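Local coordinates for tetratricopeptide TPR_2 repeat protein (PDB 5DJS) that joins tetratricopeptide repeats to a GT-B-type glycosyltransferase family 41 region and is seen here with uridine-5'-diphosphate bound, at residues Leu304-Leu317 against Leu493-Glu507. The protein carries 1 engineered substitution. Numbering follows the deposited sequence.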
loop_
_atom_site.group_PDB
_atom_site.type_symbol
_atom_site.label_atom_id
_atom_site.label_comp_id
_atom_site.label_asym_id
_atom_site.label_seq_id
_atom_site.Cartn_x
_atom_site.Cartn_y
_atom_site.Cartn_z
ATOM N N LEU A 304 -17.925 8.509 -1.415
ATOM C CA LEU A 304 -18.974 7.564 -1.011
ATOM C C LEU A 304 -19.497 7.885 0.406
ATOM O O LEU A 304 -18.732 8.312 1.280
ATOM C CB LEU A 304 -18.452 6.122 -1.009
ATOM C CG LEU A 304 -17.952 5.486 -2.302
ATOM C CD1 LEU A 304 -17.371 4.112 -1.996
ATOM C CD2 LEU A 304 -19.052 5.393 -3.340
ATOM N N SER A 305 -20.791 7.639 0.630
ATOM C CA SER A 305 -21.451 7.903 1.928
ATOM C C SER A 305 -21.350 6.723 2.918
ATOM O O SER A 305 -22.150 6.603 3.834
ATOM C CB SER A 305 -22.911 8.252 1.666
ATOM O OG SER A 305 -23.509 7.200 0.928
ATOM N N ARG A 306 -20.378 5.844 2.695
ATOM C CA ARG A 306 -19.947 4.818 3.634
ATOM C C ARG A 306 -18.397 4.809 3.601
ATOM O O ARG A 306 -17.786 5.607 2.891
ATOM C CB ARG A 306 -20.479 3.455 3.186
ATOM C CG ARG A 306 -19.941 3.022 1.833
ATOM C CD ARG A 306 -20.303 1.615 1.428
ATOM N NE ARG A 306 -20.185 0.583 2.464
ATOM C CZ ARG A 306 -19.068 0.148 3.037
ATOM N NH1 ARG A 306 -17.885 0.670 2.759
ATOM N NH2 ARG A 306 -19.134 -0.826 3.927
ATOM N N PHE A 307 -17.780 3.873 4.318
ATOM C CA PHE A 307 -16.329 3.680 4.276
ATOM C C PHE A 307 -15.895 3.273 2.865
ATOM O O PHE A 307 -16.608 2.532 2.193
ATOM C CB PHE A 307 -15.911 2.618 5.308
ATOM C CG PHE A 307 -14.422 2.449 5.461
ATOM C CD1 PHE A 307 -13.611 3.534 5.796
ATOM C CD2 PHE A 307 -13.826 1.194 5.296
ATOM C CE1 PHE A 307 -12.245 3.374 5.948
ATOM C CE2 PHE A 307 -12.457 1.031 5.451
ATOM C CZ PHE A 307 -11.665 2.123 5.782
ATOM N N TYR A 308 -14.732 3.756 2.415
ATOM C CA TYR A 308 -14.302 3.545 1.021
ATOM C C TYR A 308 -13.867 2.118 0.652
ATOM O O TYR A 308 -13.460 1.903 -0.480
ATOM C CB TYR A 308 -13.213 4.556 0.632
ATOM C CG TYR A 308 -11.775 4.195 1.018
ATOM C CD1 TYR A 308 -11.390 4.036 2.359
ATOM C CD2 TYR A 308 -10.791 4.054 0.037
ATOM C CE1 TYR A 308 -10.082 3.727 2.699
ATOM C CE2 TYR A 308 -9.479 3.749 0.371
ATOM C CZ TYR A 308 -9.127 3.583 1.700
ATOM O OH TYR A 308 -7.823 3.283 2.026
ATOM N N LEU A 309 -13.957 1.163 1.583
ATOM C CA LEU A 309 -13.565 -0.223 1.346
ATOM C C LEU A 309 -14.583 -1.185 1.959
ATOM O O LEU A 309 -15.313 -0.791 2.872
ATOM C CB LEU A 309 -12.212 -0.482 1.999
ATOM C CG LEU A 309 -11.053 0.414 1.579
ATOM C CD1 LEU A 309 -9.850 0.173 2.463
ATOM C CD2 LEU A 309 -10.688 0.120 0.149
ATOM N N PRO A 310 -14.619 -2.453 1.481
ATOM C CA PRO A 310 -15.453 -3.477 2.120
ATOM C C PRO A 310 -14.809 -4.077 3.385
ATOM O O PRO A 310 -13.702 -4.616 3.321
ATOM C CB PRO A 310 -15.600 -4.542 1.021
ATOM C CG PRO A 310 -14.346 -4.438 0.219
ATOM C CD PRO A 310 -13.888 -3.001 0.315
ATOM N N CYS A 311 -15.525 -4.001 4.507
ATOM C CA CYS A 311 -15.042 -4.427 5.836
ATOM C C CYS A 311 -15.400 -5.867 6.278
ATOM O O CYS A 311 -15.089 -6.263 7.411
ATOM C CB CYS A 311 -15.554 -3.437 6.879
ATOM S SG CYS A 311 -15.020 -1.740 6.589
ATOM N N ASN A 312 -16.037 -6.654 5.413
ATOM C CA ASN A 312 -16.372 -8.041 5.772
ATOM C C ASN A 312 -15.114 -8.906 5.903
ATOM O O ASN A 312 -14.247 -8.853 5.033
ATOM C CB ASN A 312 -17.354 -8.660 4.761
ATOM C CG ASN A 312 -16.751 -8.823 3.378
ATOM O OD1 ASN A 312 -16.286 -7.857 2.789
ATOM N ND2 ASN A 312 -16.724 -10.045 2.874
ATOM N N PRO A 313 -15.008 -9.708 6.979
ATOM C CA PRO A 313 -13.773 -10.450 7.236
ATOM C C PRO A 313 -13.686 -11.743 6.444
ATOM O O PRO A 313 -14.704 -12.224 5.965
ATOM C CB PRO A 313 -13.897 -10.785 8.713
ATOM C CG PRO A 313 -15.353 -11.064 8.864
ATOM C CD PRO A 313 -16.056 -10.093 7.942
ATOM N N PRO A 314 -12.484 -12.329 6.340
ATOM C CA PRO A 314 -12.374 -13.611 5.650
ATOM C C PRO A 314 -13.052 -14.749 6.437
ATOM O O PRO A 314 -13.357 -14.583 7.627
ATOM C CB PRO A 314 -10.856 -13.825 5.545
ATOM C CG PRO A 314 -10.293 -13.064 6.693
ATOM C CD PRO A 314 -11.179 -11.861 6.848
ATOM N N PRO A 315 -13.294 -15.897 5.776
ATOM C CA PRO A 315 -13.940 -17.011 6.471
ATOM C C PRO A 315 -13.051 -17.658 7.551
ATOM O O PRO A 315 -13.558 -18.024 8.611
ATOM C CB PRO A 315 -14.258 -17.996 5.338
ATOM C CG PRO A 315 -13.232 -17.712 4.288
ATOM C CD PRO A 315 -12.926 -16.246 4.386
ATOM N N ASP A 316 -11.742 -17.752 7.301
ATOM C CA ASP A 316 -10.797 -18.424 8.215
ATOM C C ASP A 316 -10.304 -17.533 9.382
ATOM O O ASP A 316 -9.124 -17.584 9.755
ATOM C CB ASP A 316 -9.607 -19.003 7.408
ATOM C CG ASP A 316 -8.766 -17.924 6.701
ATOM O OD1 ASP A 316 -9.304 -16.837 6.394
ATOM O OD2 ASP A 316 -7.567 -18.167 6.446
ATOM N N LEU A 317 -11.212 -16.759 9.986
ATOM C CA LEU A 317 -10.845 -15.776 11.017
ATOM C C LEU A 317 -10.573 -16.492 12.344
ATOM O O LEU A 317 -11.427 -17.262 12.788
ATOM C CB LEU A 317 -11.964 -14.743 11.210
ATOM C CG LEU A 317 -11.501 -13.362 11.687
ATOM C CD1 LEU A 317 -10.811 -12.628 10.549
ATOM C CD2 LEU A 317 -12.659 -12.530 12.212
ATOM N N LEU A 493 -18.624 -6.519 14.122
ATOM C CA LEU A 493 -18.068 -7.669 13.360
ATOM C C LEU A 493 -19.170 -8.488 12.674
ATOM O O LEU A 493 -19.087 -8.777 11.484
ATOM C CB LEU A 493 -17.250 -8.607 14.273
ATOM C CG LEU A 493 -16.152 -9.549 13.742
ATOM C CD1 LEU A 493 -16.227 -10.914 14.411
ATOM C CD2 LEU A 493 -16.136 -9.739 12.236
ATOM N N ARG A 494 -20.197 -8.837 13.444
ATOM C CA ARG A 494 -21.307 -9.679 12.982
ATOM C C ARG A 494 -22.153 -8.982 11.911
ATOM O O ARG A 494 -22.509 -9.588 10.893
ATOM C CB ARG A 494 -22.209 -10.061 14.168
ATOM C CG ARG A 494 -23.053 -11.313 13.947
ATOM C CD ARG A 494 -24.530 -11.130 14.315
ATOM N NE ARG A 494 -24.755 -10.281 15.495
ATOM C CZ ARG A 494 -24.660 -10.663 16.772
ATOM N NH1 ARG A 494 -24.330 -11.914 17.101
ATOM N NH2 ARG A 494 -24.894 -9.776 17.740
ATOM N N SER A 495 -22.490 -7.719 12.176
ATOM C CA SER A 495 -23.226 -6.849 11.237
ATOM C C SER A 495 -22.516 -6.725 9.888
ATOM O O SER A 495 -23.127 -6.863 8.829
ATOM C CB SER A 495 -23.389 -5.456 11.852
ATOM O OG SER A 495 -23.742 -4.495 10.889
ATOM N N VAL A 496 -21.214 -6.482 9.964
ATOM C CA VAL A 496 -20.344 -6.337 8.801
ATOM C C VAL A 496 -20.113 -7.673 8.079
ATOM O O VAL A 496 -20.027 -7.703 6.847
ATOM C CB VAL A 496 -19.021 -5.616 9.222
ATOM C CG1 VAL A 496 -17.768 -6.260 8.661
ATOM C CG2 VAL A 496 -19.093 -4.132 8.879
ATOM N N SER A 497 -20.007 -8.770 8.833
ATOM C CA SER A 497 -19.907 -10.125 8.245
ATOM C C SER A 497 -21.112 -10.481 7.357
ATOM O O SER A 497 -20.984 -11.235 6.390
ATOM C CB SER A 497 -19.782 -11.202 9.341
ATOM O OG SER A 497 -18.568 -11.115 10.059
ATOM N N MET A 498 -22.273 -9.940 7.709
ATOM C CA MET A 498 -23.529 -10.312 7.092
ATOM C C MET A 498 -23.837 -9.447 5.873
ATOM O O MET A 498 -24.078 -9.977 4.793
ATOM C CB MET A 498 -24.646 -10.196 8.139
ATOM C CG MET A 498 -25.900 -11.014 7.860
ATOM S SD MET A 498 -27.284 -10.502 8.904
ATOM C CE MET A 498 -26.615 -10.667 10.567
ATOM N N SER A 499 -23.809 -8.126 6.041
ATOM C CA SER A 499 -24.289 -7.198 5.007
ATOM C C SER A 499 -23.201 -6.494 4.167
ATOM O O SER A 499 -23.460 -6.146 3.013
ATOM C CB SER A 499 -25.206 -6.143 5.643
ATOM O OG SER A 499 -24.479 -5.257 6.465
ATOM N N ASP A 500 -21.998 -6.309 4.719
ATOM C CA ASP A 500 -21.058 -5.280 4.213
ATOM C C ASP A 500 -20.468 -5.523 2.825
ATOM O O ASP A 500 -20.259 -4.569 2.073
ATOM C CB ASP A 500 -19.925 -5.053 5.210
ATOM C CG ASP A 500 -19.253 -3.730 5.018
ATOM O OD1 ASP A 500 -19.931 -2.707 5.187
ATOM O OD2 ASP A 500 -18.052 -3.694 4.699
ATOM N N GLN A 501 -20.187 -6.783 2.496
ATOM C CA GLN A 501 -19.779 -7.166 1.138
ATOM C C GLN A 501 -20.731 -6.571 0.097
ATOM O O GLN A 501 -20.347 -5.690 -0.662
ATOM C CB GLN A 501 -19.714 -8.693 0.996
ATOM C CG GLN A 501 -19.514 -9.187 -0.432
ATOM C CD GLN A 501 -19.107 -10.644 -0.514
ATOM O OE1 GLN A 501 -19.186 -11.382 0.464
ATOM N NE2 GLN A 501 -18.664 -11.067 -1.697
ATOM N N GLY A 502 -21.982 -7.022 0.114
ATOM C CA GLY A 502 -23.001 -6.573 -0.836
ATOM C C GLY A 502 -23.402 -5.122 -0.666
ATOM O O GLY A 502 -23.723 -4.441 -1.642
ATOM N N SER A 503 -23.382 -4.642 0.571
ATOM C CA SER A 503 -23.717 -3.253 0.852
ATOM C C SER A 503 -22.688 -2.297 0.227
ATOM O O SER A 503 -23.065 -1.298 -0.394
ATOM C CB SER A 503 -23.820 -3.026 2.359
ATOM O OG SER A 503 -24.530 -1.839 2.622
ATOM N N PHE A 504 -21.394 -2.622 0.368
ATOM C CA PHE A 504 -20.327 -1.806 -0.226
ATOM C C PHE A 504 -20.366 -1.810 -1.756
ATOM O O PHE A 504 -20.364 -0.742 -2.373
ATOM C CB PHE A 504 -18.918 -2.248 0.211
ATOM C CG PHE A 504 -17.814 -1.542 -0.550
ATOM C CD1 PHE A 504 -17.537 -0.204 -0.298
ATOM C CD2 PHE A 504 -17.096 -2.190 -1.557
ATOM C CE1 PHE A 504 -16.553 0.478 -0.999
ATOM C CE2 PHE A 504 -16.109 -1.511 -2.271
ATOM C CZ PHE A 504 -15.835 -0.179 -1.990
ATOM N N THR A 505 -20.387 -2.999 -2.368
ATOM C CA THR A 505 -20.211 -3.057 -3.825
ATOM C C THR A 505 -21.416 -2.457 -4.551
ATOM O O THR A 505 -21.275 -1.985 -5.668
ATOM C CB THR A 505 -19.851 -4.443 -4.428
ATOM O OG1 THR A 505 -20.963 -4.985 -5.139
ATOM C CG2 THR A 505 -19.350 -5.432 -3.409
ATOM N N ALA A 506 -22.587 -2.465 -3.921
ATOM C CA ALA A 506 -23.742 -1.754 -4.459
ATOM C C ALA A 506 -23.493 -0.244 -4.448
ATOM O O ALA A 506 -23.810 0.430 -5.419
ATOM C CB ALA A 506 -25.012 -2.107 -3.679
ATOM N N GLU A 507 -22.927 0.279 -3.359
ATOM C CA GLU A 507 -22.590 1.718 -3.277
ATOM C C GLU A 507 -21.517 2.157 -4.309
ATOM O O GLU A 507 -21.565 3.286 -4.835
ATOM C CB GLU A 507 -22.171 2.094 -1.852
ATOM C CG GLU A 507 -23.333 2.457 -0.948
ATOM C CD GLU A 507 -23.765 3.905 -1.119
ATOM O OE1 GLU A 507 -22.891 4.815 -1.067
ATOM O OE2 GLU A 507 -24.984 4.135 -1.305
#
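P310 lies over one face of the F504 ring, its CD 4.0 Å from the centroid in a CH-pi contact, while L304 CD1 meets F504 CE1. Against the F504 side chain, R306 turns its guanidinium face to CB, with the guanidinium and ring planes 77° apart. Bent at chi3 (-44°), the arginine brings NH2 to D500 OD1 in a salt bridge and NH1 to the carbonyl of L309, 3.0 Å from its O. The other carboxylate oxygen, D500 OD2, accepts the backbone N-H of C311 at 2.6 Å, a worked example of one buried acid serving both a guanidinium and a loop backbone. In the GT-B framework this loop leaves the edge strand 300-304 of one parallel sheet and runs along the long C-terminal helix 479-521; V184 of helix 176-187 also touches F504. Solvent reaches the margins of this packed centre. At the exposed S305, OG makes a weak hydrogen bond to E507 OE1, 3.2 Å away. Beyond N312, P313 still packs closely, its CG 3.4 Å from OG of the solvent-exposed S497 and also against L493 CD2, whereas L317 is loosely held, its CD2 barely reaching L493 CD2 at 4.5 Å.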